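Local coordinates for carbohydrate binding module family 33 and 10 domain protein (Teredinibacter turnerae, PDB 6RW7) that is a copper-dependent AA10 lytic polysaccharide monooxygenase domain that probably binds cellulose and attacks its chains oxidatively, as in related enzymes, at residues Gly2-Pro7 with Phe98-Ser103. Residues are numbered along the deposited sequence; the frame is centred on the assembly and turned at random.
Sequences GYIESP and FVWDIS. With CU (copper (II) ion), chain C.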
# COMPACT_ATOMS: atom_id res chain seq x y z
N GLY A 2 9.47 3.01 -2.02
CA GLY A 2 9.10 1.93 -1.11
C GLY A 2 7.69 1.43 -1.29
O GLY A 2 6.91 1.95 -2.09
N TYR A 3 7.41 0.41 -0.50
CA TYR A 3 6.16 -0.37 -0.59
C TYR A 3 6.06 -1.17 0.71
O TYR A 3 7.07 -1.31 1.41
CB TYR A 3 6.17 -1.29 -1.83
CG TYR A 3 7.36 -2.21 -1.85
CD1 TYR A 3 8.59 -1.75 -2.28
CD2 TYR A 3 7.29 -3.50 -1.34
CE1 TYR A 3 9.72 -2.54 -2.18
CE2 TYR A 3 8.42 -4.31 -1.27
CZ TYR A 3 9.63 -3.83 -1.70
OH TYR A 3 10.76 -4.62 -1.62
N ILE A 4 4.89 -1.70 1.01
CA ILE A 4 4.71 -2.51 2.23
C ILE A 4 5.14 -3.95 1.94
O ILE A 4 4.56 -4.62 1.04
CB ILE A 4 3.30 -2.37 2.80
CG1 ILE A 4 3.10 -0.93 3.31
CG2 ILE A 4 3.03 -3.40 3.89
CD1 ILE A 4 1.70 -0.66 3.79
N GLU A 5 6.07 -4.43 2.74
CA GLU A 5 6.62 -5.80 2.64
C GLU A 5 5.81 -6.77 3.48
O GLU A 5 5.63 -7.92 3.04
CB GLU A 5 8.08 -5.75 3.07
CG GLU A 5 8.74 -7.11 3.18
CD GLU A 5 10.24 -7.00 3.41
OE1 GLU A 5 10.89 -6.20 2.72
OE2 GLU A 5 10.73 -7.72 4.28
N SER A 6 5.38 -6.36 4.67
CA SER A 6 4.65 -7.24 5.61
C SER A 6 3.56 -6.45 6.29
O SER A 6 3.87 -5.41 6.84
CB SER A 6 5.59 -7.84 6.64
OG SER A 6 4.84 -8.68 7.48
N PRO A 7 2.28 -6.86 6.26
CA PRO A 7 1.81 -7.96 5.41
C PRO A 7 2.06 -7.61 3.95
O PRO A 7 2.24 -6.43 3.60
CB PRO A 7 0.31 -8.01 5.68
CG PRO A 7 0.00 -6.57 6.09
CD PRO A 7 1.18 -6.17 6.94
N PHE A 98 3.12 -2.95 10.60
CA PHE A 98 3.25 -2.84 9.12
C PHE A 98 4.70 -2.50 8.81
O PHE A 98 5.25 -1.61 9.45
CB PHE A 98 2.32 -1.76 8.57
CG PHE A 98 0.87 -2.12 8.65
CD1 PHE A 98 0.15 -1.91 9.81
CD2 PHE A 98 0.23 -2.71 7.57
CE1 PHE A 98 -1.18 -2.31 9.90
CE2 PHE A 98 -1.10 -3.06 7.65
CZ PHE A 98 -1.80 -2.89 8.82
N VAL A 99 5.30 -3.19 7.86
CA VAL A 99 6.73 -3.02 7.51
C VAL A 99 6.79 -2.40 6.12
O VAL A 99 6.40 -3.09 5.11
CB VAL A 99 7.47 -4.35 7.57
CG1 VAL A 99 8.93 -4.14 7.21
CG2 VAL A 99 7.33 -5.03 8.93
N TRP A 100 7.24 -1.16 6.05
CA TRP A 100 7.59 -0.54 4.75
C TRP A 100 9.02 -0.93 4.42
O TRP A 100 9.93 -0.65 5.24
CB TRP A 100 7.46 0.97 4.80
CG TRP A 100 6.06 1.48 4.69
CD1 TRP A 100 5.09 1.55 5.65
CD2 TRP A 100 5.46 1.96 3.49
NE1 TRP A 100 3.94 2.08 5.13
CE2 TRP A 100 4.15 2.37 3.81
CE3 TRP A 100 5.92 2.12 2.18
CZ2 TRP A 100 3.29 2.91 2.85
CZ3 TRP A 100 5.06 2.66 1.24
CH2 TRP A 100 3.76 3.03 1.57
N ASP A 101 9.25 -1.48 3.24
CA ASP A 101 10.62 -1.63 2.70
C ASP A 101 10.96 -0.35 1.96
O ASP A 101 10.23 -0.00 1.01
CB ASP A 101 10.78 -2.81 1.74
CG ASP A 101 12.21 -2.85 1.24
OD1 ASP A 101 12.53 -2.12 0.32
OD2 ASP A 101 13.02 -3.53 1.85
N ILE A 102 12.00 0.34 2.38
CA ILE A 102 12.45 1.59 1.70
C ILE A 102 13.89 1.40 1.19
O ILE A 102 14.53 2.39 0.87
CB ILE A 102 12.25 2.82 2.63
CG1 ILE A 102 13.23 2.87 3.81
CG2 ILE A 102 10.81 2.90 3.11
CD1 ILE A 102 13.20 4.21 4.52
N SER A 103 14.29 0.15 0.95
CA SER A 103 15.68 -0.19 0.53
C SER A 103 16.03 0.51 -0.80
O SER A 103 17.19 0.94 -0.95
CB SER A 103 15.88 -1.67 0.43
OG SER A 103 15.05 -2.21 -0.56
CU CU C . 12.94 -5.65 3.15
O HOH W 1 15.08 -5.34 3.41
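Val99 O takes two backbone donors from the facing strand: Glu5 N at 2.7 Å, and Ser6 N in a weak bond of 3.5 Å. Two consecutive residues set against one, with the register shifting by one, make a classic beta bulge. Val99 N returns a bond to Ser6 O, and Asp101 N to Tyr3 O (2.9 Å) marks a hydrogen-bonded antiparallel pair. In the LPMO beta-sandwich, strand 3-6 is an outermost strand of its antiparallel sheet within this chain. On the face of Ile4 and Trp100, Ile4 CG1 sits over the five-membered ring of Trp100, 3.6 Å from the centroid and 15° off the normal; Ala183 touches both side chains. A serine in place of Trp100 would probably leave Ile4 CG1 without its aromatic platform and open a gap beside Ile4 and Ala183 of strand 178-187. On the opposite face, Asp101 CB lies over the Tyr3 ring, 4.2 Å from its centroid. Glu5, its chain extended, brings OE1 to 2.2 Å from a copper (II) ion, distinct from the copper (I) bound by His1 and His107; Asp101 OD2 (2.5 Å), His165 and a water also bind it. Asp101 OD1 accepts from Ser103 OG through its syn lone pair and from Ser103 N, an Asx turn, 53° above the carboxylate plane; with the copper on OD2, these bonds probably limit the carboxylate's rotation.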